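Local coordinates for alpha-1,2-mannosyltransferase (Ktr4), putative (PDB 7BOP), which belongs to a family of fungal mannosyltransferases with a GT-A type nucleotide-binding fold and is modelled here with guanosine-5'-diphosphate and a manganese ion, at residues 95-109 against 122-136. Sequence-based numbering, arbitrary orientation.
Sequences NSKFNYPWIFFNDKP and TKAKCYYEQVPKEHW. With GDP (guanosine-5'-diphosphate), chain H.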
loop_
_atom_site.group_PDB
_atom_site.type_symbol
_atom_site.label_atom_id
_atom_site.label_comp_id
_atom_site.label_asym_id
_atom_site.label_seq_id
_atom_site.Cartn_x
_atom_site.Cartn_y
_atom_site.Cartn_z
ATOM N N ASN A 95 -4.438 12.246 -13.141
ATOM C CA ASN A 95 -3.177 12.467 -13.851
ATOM C C ASN A 95 -3.291 13.176 -15.221
ATOM O O ASN A 95 -2.273 13.673 -15.727
ATOM C CB ASN A 95 -2.370 11.184 -13.996
ATOM C CG ASN A 95 -0.880 11.454 -14.168
ATOM O OD1 ASN A 95 -0.299 12.252 -13.435
ATOM N ND2 ASN A 95 -0.256 10.783 -15.114
ATOM N N SER A 96 -4.485 13.249 -15.813
ATOM C CA SER A 96 -4.633 14.022 -17.058
ATOM C C SER A 96 -4.361 15.504 -16.820
ATOM O O SER A 96 -4.000 16.208 -17.749
ATOM C CB SER A 96 -6.004 13.833 -17.688
ATOM O OG SER A 96 -7.003 14.329 -16.843
ATOM N N LYS A 97 -4.517 15.962 -15.575
ATOM C CA LYS A 97 -4.250 17.351 -15.210
ATOM C C LYS A 97 -2.807 17.590 -14.760
ATOM O O LYS A 97 -2.251 18.662 -14.988
ATOM C CB LYS A 97 -5.210 17.792 -14.101
ATOM C CG LYS A 97 -6.682 17.649 -14.460
ATOM C CD LYS A 97 -7.577 17.776 -13.236
ATOM C CE LYS A 97 -7.467 16.560 -12.310
ATOM N NZ LYS A 97 -8.749 16.292 -11.612
ATOM N N PHE A 98 -2.209 16.611 -14.088
ATOM C CA PHE A 98 -0.887 16.795 -13.488
ATOM C C PHE A 98 0.247 16.153 -14.284
ATOM O O PHE A 98 1.381 16.628 -14.223
ATOM C CB PHE A 98 -0.933 16.326 -12.025
ATOM C CG PHE A 98 -1.853 17.154 -11.184
ATOM C CD1 PHE A 98 -1.485 18.434 -10.802
ATOM C CD2 PHE A 98 -3.112 16.684 -10.819
ATOM C CE1 PHE A 98 -2.327 19.223 -10.047
ATOM C CE2 PHE A 98 -3.962 17.471 -10.068
ATOM C CZ PHE A 98 -3.571 18.741 -9.677
ATOM N N ASN A 99 -0.061 15.084 -15.022
ATOM C CA ASN A 99 0.864 14.463 -15.969
ATOM C C ASN A 99 2.187 13.997 -15.366
ATOM O O ASN A 99 3.264 14.232 -15.927
ATOM C CB ASN A 99 1.100 15.399 -17.161
ATOM C CG ASN A 99 -0.175 15.694 -17.901
ATOM O OD1 ASN A 99 -0.752 14.806 -18.517
ATOM N ND2 ASN A 99 -0.638 16.924 -17.824
ATOM N N TYR A 100 2.099 13.341 -14.207
ATOM C CA TYR A 100 3.253 12.664 -13.639
ATOM C C TYR A 100 3.557 11.399 -14.461
ATOM O O TYR A 100 2.646 10.790 -15.037
ATOM C CB TYR A 100 3.016 12.343 -12.150
ATOM C CG TYR A 100 3.312 13.494 -11.237
ATOM C CD1 TYR A 100 4.600 13.687 -10.742
ATOM C CD2 TYR A 100 2.322 14.410 -10.874
ATOM C CE1 TYR A 100 4.891 14.745 -9.904
ATOM C CE2 TYR A 100 2.608 15.478 -10.039
ATOM C CZ TYR A 100 3.894 15.635 -9.551
ATOM O OH TYR A 100 4.191 16.670 -8.718
ATOM N N PRO A 101 4.837 11.010 -14.542
ATOM C CA PRO A 101 5.193 9.833 -15.340
ATOM C C PRO A 101 4.751 8.508 -14.709
ATOM O O PRO A 101 4.599 8.424 -13.480
ATOM C CB PRO A 101 6.712 9.891 -15.381
ATOM C CG PRO A 101 7.089 10.566 -14.111
ATOM C CD PRO A 101 6.001 11.551 -13.814
ATOM N N TRP A 102 4.539 7.507 -15.570
ATOM C CA TRP A 102 4.295 6.126 -15.161
ATOM C C TRP A 102 5.571 5.313 -15.338
ATOM O O TRP A 102 6.202 5.361 -16.412
ATOM C CB TRP A 102 3.208 5.475 -16.006
ATOM C CG TRP A 102 1.829 5.971 -15.820
ATOM C CD1 TRP A 102 1.267 7.078 -16.399
ATOM C CD2 TRP A 102 0.795 5.353 -15.044
ATOM N NE1 TRP A 102 -0.044 7.188 -16.021
ATOM C CE2 TRP A 102 -0.362 6.145 -15.188
ATOM C CE3 TRP A 102 0.739 4.216 -14.231
ATOM C CZ2 TRP A 102 -1.570 5.835 -14.547
ATOM C CZ3 TRP A 102 -0.460 3.902 -13.597
ATOM C CH2 TRP A 102 -1.597 4.711 -13.757
ATOM N N ILE A 103 5.954 4.569 -14.297
ATOM C CA ILE A 103 7.067 3.632 -14.366
ATOM C C ILE A 103 6.541 2.232 -14.048
ATOM O O ILE A 103 6.087 1.955 -12.922
ATOM C CB ILE A 103 8.221 4.028 -13.422
ATOM C CG1 ILE A 103 8.598 5.498 -13.623
ATOM C CG2 ILE A 103 9.442 3.158 -13.674
ATOM C CD1 ILE A 103 9.670 6.014 -12.697
ATOM N N PHE A 104 6.599 1.355 -15.054
ATOM C CA PHE A 104 6.152 -0.025 -14.932
ATOM C C PHE A 104 7.331 -0.950 -14.658
ATOM O O PHE A 104 8.415 -0.781 -15.239
ATOM C CB PHE A 104 5.414 -0.444 -16.200
ATOM C CG PHE A 104 4.242 0.435 -16.518
ATOM C CD1 PHE A 104 3.066 0.326 -15.788
ATOM C CD2 PHE A 104 4.313 1.389 -17.531
ATOM C CE1 PHE A 104 1.984 1.143 -16.055
ATOM C CE2 PHE A 104 3.227 2.207 -17.811
ATOM C CZ PHE A 104 2.055 2.081 -17.077
ATOM N N PHE A 105 7.118 -1.907 -13.753
ATOM C CA PHE A 105 8.132 -2.886 -13.354
ATOM C C PHE A 105 7.635 -4.294 -13.594
ATOM O O PHE A 105 6.452 -4.584 -13.426
ATOM C CB PHE A 105 8.477 -2.726 -11.878
ATOM C CG PHE A 105 9.137 -1.417 -11.556
ATOM C CD1 PHE A 105 10.521 -1.289 -11.637
ATOM C CD2 PHE A 105 8.384 -0.317 -11.177
ATOM C CE1 PHE A 105 11.134 -0.087 -11.333
ATOM C CE2 PHE A 105 8.996 0.893 -10.881
ATOM C CZ PHE A 105 10.373 1.008 -10.950
ATOM N N ASN A 106 8.556 -5.176 -13.971
ATOM C CA ASN A 106 8.230 -6.568 -14.236
ATOM C C ASN A 106 9.520 -7.386 -14.135
ATOM O O ASN A 106 10.592 -6.910 -14.506
ATOM C CB ASN A 106 7.556 -6.679 -15.617
ATOM C CG ASN A 106 6.994 -8.061 -15.916
ATOM O OD1 ASN A 106 7.135 -8.997 -15.131
ATOM N ND2 ASN A 106 6.352 -8.192 -17.072
ATOM N N ASP A 107 9.429 -8.576 -13.551
ATOM C CA ASP A 107 10.568 -9.499 -13.493
ATOM C C ASP A 107 10.967 -9.989 -14.901
ATOM O O ASP A 107 12.127 -10.294 -15.141
ATOM C CB ASP A 107 10.283 -10.688 -12.563
ATOM C CG ASP A 107 9.060 -11.483 -12.974
ATOM O OD1 ASP A 107 7.968 -10.890 -13.085
ATOM O OD2 ASP A 107 9.182 -12.704 -13.175
ATOM N N LYS A 108 9.993 -10.050 -15.804
ATOM C CA LYS A 108 10.210 -10.368 -17.215
ATOM C C LYS A 108 10.102 -9.116 -18.092
ATOM O O LYS A 108 9.587 -8.090 -17.640
ATOM C CB LYS A 108 9.191 -11.418 -17.648
ATOM C CG LYS A 108 9.336 -12.717 -16.869
ATOM C CD LYS A 108 8.129 -13.609 -17.020
ATOM C CE LYS A 108 8.236 -14.805 -16.088
ATOM N NZ LYS A 108 6.962 -15.575 -16.093
ATOM N N PRO A 109 10.598 -9.186 -19.347
ATOM C CA PRO A 109 10.492 -8.029 -20.242
ATOM C C PRO A 109 9.056 -7.700 -20.635
ATOM O O PRO A 109 8.248 -8.603 -20.783
ATOM C CB PRO A 109 11.283 -8.473 -21.489
ATOM C CG PRO A 109 12.179 -9.558 -21.013
ATOM C CD PRO A 109 11.384 -10.275 -19.964
ATOM N N THR A 122 -2.061 7.848 -21.719
ATOM C CA THR A 122 -1.549 8.970 -20.937
ATOM C C THR A 122 -0.753 9.909 -21.827
ATOM O O THR A 122 -0.139 9.471 -22.804
ATOM C CB THR A 122 -0.677 8.478 -19.754
ATOM O OG1 THR A 122 -0.220 9.589 -18.983
ATOM C CG2 THR A 122 0.536 7.697 -20.219
ATOM N N LYS A 123 -0.776 11.192 -21.488
ATOM C CA LYS A 123 0.080 12.186 -22.145
ATOM C C LYS A 123 1.449 12.240 -21.501
ATOM O O LYS A 123 2.369 12.826 -22.069
ATOM C CB LYS A 123 -0.554 13.574 -22.090
ATOM C CG LYS A 123 -1.964 13.652 -22.657
ATOM C CD LYS A 123 -2.495 15.081 -22.709
ATOM C CE LYS A 123 -2.503 15.814 -21.355
ATOM N NZ LYS A 123 -3.262 15.124 -20.274
ATOM N N ALA A 124 1.594 11.661 -20.302
ATOM C CA ALA A 124 2.882 11.677 -19.607
ATOM C C ALA A 124 3.827 10.641 -20.189
ATOM O O ALA A 124 3.406 9.734 -20.905
ATOM C CB ALA A 124 2.693 11.432 -18.117
ATOM N N LYS A 125 5.106 10.766 -19.841
ATOM C CA LYS A 125 6.109 9.778 -20.228
ATOM C C LYS A 125 5.871 8.468 -19.473
ATOM O O LYS A 125 5.585 8.490 -18.272
ATOM C CB LYS A 125 7.529 10.263 -19.922
ATOM C CG LYS A 125 7.990 11.496 -20.698
ATOM C CD LYS A 125 7.681 12.804 -19.971
ATOM C CE LYS A 125 8.666 13.917 -20.312
ATOM N NZ LYS A 125 8.577 14.338 -21.738
ATOM N N CYS A 126 5.979 7.353 -20.194
ATOM C CA CYS A 126 5.947 6.015 -19.628
ATOM C C CYS A 126 7.325 5.393 -19.710
ATOM O O CYS A 126 7.993 5.519 -20.734
ATOM C CB CYS A 126 4.985 5.125 -20.398
ATOM S SG CYS A 126 3.255 5.527 -20.147
ATOM N N TYR A 127 7.727 4.697 -18.651
ATOM C CA TYR A 127 8.987 3.965 -18.602
ATOM C C TYR A 127 8.718 2.503 -18.275
ATOM O O TYR A 127 7.748 2.168 -17.563
ATOM C CB TYR A 127 9.925 4.579 -17.568
ATOM C CG TYR A 127 10.208 6.036 -17.839
ATOM C CD1 TYR A 127 11.291 6.429 -18.641
ATOM C CD2 TYR A 127 9.385 7.029 -17.315
ATOM C CE1 TYR A 127 11.545 7.772 -18.890
ATOM C CE2 TYR A 127 9.626 8.371 -17.568
ATOM C CZ TYR A 127 10.705 8.736 -18.356
ATOM O OH TYR A 127 10.926 10.068 -18.591
ATOM N N TYR A 128 9.582 1.637 -18.802
ATOM C CA TYR A 128 9.383 0.192 -18.774
ATOM C C TYR A 128 10.647 -0.443 -18.242
ATOM O O TYR A 128 11.678 -0.420 -18.907
ATOM C CB TYR A 128 9.035 -0.308 -20.178
ATOM C CG TYR A 128 7.825 0.407 -20.721
ATOM C CD1 TYR A 128 6.535 -0.007 -20.376
ATOM C CD2 TYR A 128 7.964 1.537 -21.534
ATOM C CE1 TYR A 128 5.418 0.673 -20.841
ATOM C CE2 TYR A 128 6.852 2.224 -22.005
ATOM C CZ TYR A 128 5.579 1.789 -21.659
ATOM O OH TYR A 128 4.476 2.455 -22.128
ATOM N N GLU A 129 10.574 -0.962 -17.016
ATOM C CA GLU A 129 11.753 -1.422 -16.290
ATOM C C GLU A 129 11.636 -2.893 -15.945
ATOM O O GLU A 129 10.533 -3.410 -15.701
ATOM C CB GLU A 129 11.926 -0.631 -14.996
ATOM C CG GLU A 129 12.089 0.863 -15.187
ATOM C CD GLU A 129 13.393 1.252 -15.852
ATOM O OE1 GLU A 129 14.382 0.503 -15.764
ATOM O OE2 GLU A 129 13.425 2.345 -16.437
ATOM N N GLN A 130 12.779 -3.567 -15.923
ATOM C CA GLN A 130 12.837 -4.947 -15.496
ATOM C C GLN A 130 13.431 -4.996 -14.108
ATOM O O GLN A 130 14.372 -4.259 -13.807
ATOM C CB GLN A 130 13.666 -5.793 -16.458
ATOM C CG GLN A 130 13.417 -7.280 -16.287
ATOM C CD GLN A 130 14.130 -8.127 -17.324
ATOM O OE1 GLN A 130 14.984 -7.635 -18.050
ATOM N NE2 GLN A 130 13.782 -9.412 -17.388
ATOM N N VAL A 131 12.885 -5.866 -13.266
ATOM C CA VAL A 131 13.434 -6.072 -11.930
ATOM C C VAL A 131 14.710 -6.909 -12.067
ATOM O O VAL A 131 14.664 -7.958 -12.677
ATOM C CB VAL A 131 12.435 -6.815 -11.015
ATOM C CG1 VAL A 131 13.069 -7.106 -9.658
ATOM C CG2 VAL A 131 11.156 -5.989 -10.854
ATOM N N PRO A 132 15.844 -6.456 -11.495
ATOM C CA PRO A 132 17.060 -7.293 -11.600
ATOM C C PRO A 132 16.910 -8.638 -10.876
ATOM O O PRO A 132 16.216 -8.712 -9.857
ATOM C CB PRO A 132 18.161 -6.446 -10.937
ATOM C CG PRO A 132 17.566 -5.121 -10.619
ATOM C CD PRO A 132 16.075 -5.201 -10.759
ATOM N N LYS A 133 17.569 -9.674 -11.394
ATOM C CA LYS A 133 17.537 -11.025 -10.813
ATOM C C LYS A 133 17.841 -11.013 -9.320
ATOM O O LYS A 133 17.166 -11.686 -8.540
ATOM C CB LYS A 133 18.531 -11.976 -11.516
ATOM C CG LYS A 133 18.059 -12.533 -12.859
ATOM C CD LYS A 133 18.554 -11.719 -14.060
ATOM C CE LYS A 133 17.906 -12.159 -15.369
ATOM N NZ LYS A 133 16.519 -11.628 -15.532
ATOM N N GLU A 134 18.843 -10.238 -8.925
ATOM C CA GLU A 134 19.221 -10.122 -7.508
ATOM C C GLU A 134 18.148 -9.486 -6.595
ATOM O O GLU A 134 18.212 -9.640 -5.377
ATOM C CB GLU A 134 20.573 -9.391 -7.349
ATOM C CG GLU A 134 20.587 -7.905 -7.716
ATOM C CD GLU A 134 21.112 -7.597 -9.119
ATOM O OE1 GLU A 134 20.941 -8.434 -10.048
ATOM O OE2 GLU A 134 21.681 -6.488 -9.291
ATOM N N HIS A 135 17.190 -8.760 -7.179
ATOM C CA HIS A 135 16.048 -8.200 -6.443
ATOM C C HIS A 135 14.785 -9.059 -6.502
ATOM O O HIS A 135 13.785 -8.703 -5.880
ATOM C CB HIS A 135 15.700 -6.809 -6.983
ATOM C CG HIS A 135 16.735 -5.771 -6.705
ATOM N ND1 HIS A 135 16.680 -4.508 -7.253
ATOM C CD2 HIS A 135 17.853 -5.803 -5.941
ATOM C CE1 HIS A 135 17.713 -3.803 -6.830
ATOM N NE2 HIS A 135 18.444 -4.567 -6.039
ATOM N N TRP A 136 14.820 -10.156 -7.256
ATOM C CA TRP A 136 13.652 -11.011 -7.496
ATOM C C TRP A 136 13.860 -12.450 -7.053
ATOM O O TRP A 136 12.978 -13.024 -6.416
ATOM C CB TRP A 136 13.282 -11.011 -8.982
ATOM C CG TRP A 136 11.947 -11.637 -9.270
ATOM C CD1 TRP A 136 11.710 -12.823 -9.897
ATOM C CD2 TRP A 136 10.664 -11.094 -8.936
ATOM N NE1 TRP A 136 10.353 -13.055 -9.977
ATOM C CE2 TRP A 136 9.690 -12.007 -9.395
ATOM C CE3 TRP A 136 10.243 -9.920 -8.295
ATOM C CZ2 TRP A 136 8.317 -11.787 -9.229
ATOM C CZ3 TRP A 136 8.874 -9.697 -8.134
ATOM C CH2 TRP A 136 7.928 -10.635 -8.597
HETATM P PB GDP H . -3.263 -9.366 -4.583
HETATM O O1B GDP H . -4.320 -10.366 -4.954
HETATM O O2B GDP H . -3.610 -7.913 -4.953
HETATM O O3B GDP H . -2.681 -9.509 -3.191
HETATM O O3A GDP H . -2.050 -9.832 -5.560
HETATM P PA GDP H . -1.850 -9.389 -7.109
HETATM O O1A GDP H . -1.859 -10.613 -7.993
HETATM O O2A GDP H . -2.776 -8.186 -7.395
HETATM O "O5'" GDP H . -0.312 -8.934 -6.980
HETATM C "C5'" GDP H . 0.045 -7.703 -6.350
HETATM C "C4'" GDP H . 0.750 -6.790 -7.348
HETATM O "O4'" GDP H . 1.966 -7.411 -7.775
HETATM C "C3'" GDP H . -0.030 -6.535 -8.630
HETATM O "O3'" GDP H . 0.328 -5.224 -9.098
HETATM C "C2'" GDP H . 0.434 -7.626 -9.583
HETATM O "O2'" GDP H . 0.336 -7.225 -10.950
HETATM C "C1'" GDP H . 1.881 -7.819 -9.144
HETATM N N9 GDP H . 2.466 -9.180 -9.228
HETATM C C8 GDP H . 2.202 -10.278 -8.466
HETATM N N7 GDP H . 3.002 -11.307 -8.832
HETATM C C5 GDP H . 3.797 -10.873 -9.830
HETATM C C6 GDP H . 4.871 -11.436 -10.676
HETATM O O6 GDP H . 5.209 -12.620 -10.515
HETATM N N1 GDP H . 5.457 -10.646 -11.601
HETATM C C2 GDP H . 5.094 -9.349 -11.771
HETATM N N2 GDP H . 5.700 -8.583 -12.715
HETATM N N3 GDP H . 4.110 -8.775 -11.035
HETATM C C4 GDP H . 3.451 -9.471 -10.074
HETATM O O HOH W 1 -1.923 12.489 -19.128
HETATM O O HOH W 2 5.066 13.788 -18.107
HETATM O O HOH W 3 14.156 -10.547 -13.283
HETATM O O HOH W 4 10.542 -5.458 -17.747
#
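W102 and Y127 join the parallel strands 102-106 and 126-130: W102 N donates to K125 O and W102 O accepts from Y127 N (2.8 Å). The alternation runs on through F104, whose N reaches Y127 O almost straight (N-H...O 176°) and whose O takes E129 N. It ends with a weak bond from N106 N to E129 O and a firm one from V131 N to N106 O. I103 and F105 spend their backbone bonds on strand 69-74, F105 also on V75 just past it. On one face the F104 and Y128 rings are offset and nearly parallel with little overlap, F104 CD2 meeting Y128 CE1 at 3.6 Å; C126 SG meets the edge of F104. The other face carries F105, its CD1 against E129 CB, and I103, whose CG2 meets E129 CG. At the N-terminal end K123, bent at its last two torsions, brings NZ to S96 O (2.8 Å) and N99 OD1, each on a lone pair; a water also links N99 OD1 to K123 N, while N99 ND2 is taken by Y57 O. At the C-terminal end the extended Q130 side chain sends NE2 to D107 O (2.9 Å), from above the carbonyl plane, and a water bridges the same oxygen to V131 O. N106 OD1 accepts from K108 N, closing an Asx turn, and from GDP N2. D107 OD1 takes GDP N1 (2.9 Å) and GDP N2. D107 CG lies between backbone N and carbonyl carbon (chi1 58°), laying the carboxylate against one face of W136; CB makes a CH-pi contact over the five-membered ring. This is a beta-alpha-beta unit of a Rossmann-like GT-A fold, helix 112-119 connecting its parallel strands, with N106, D107 and W136 lining the guanine side of the GDP pocket.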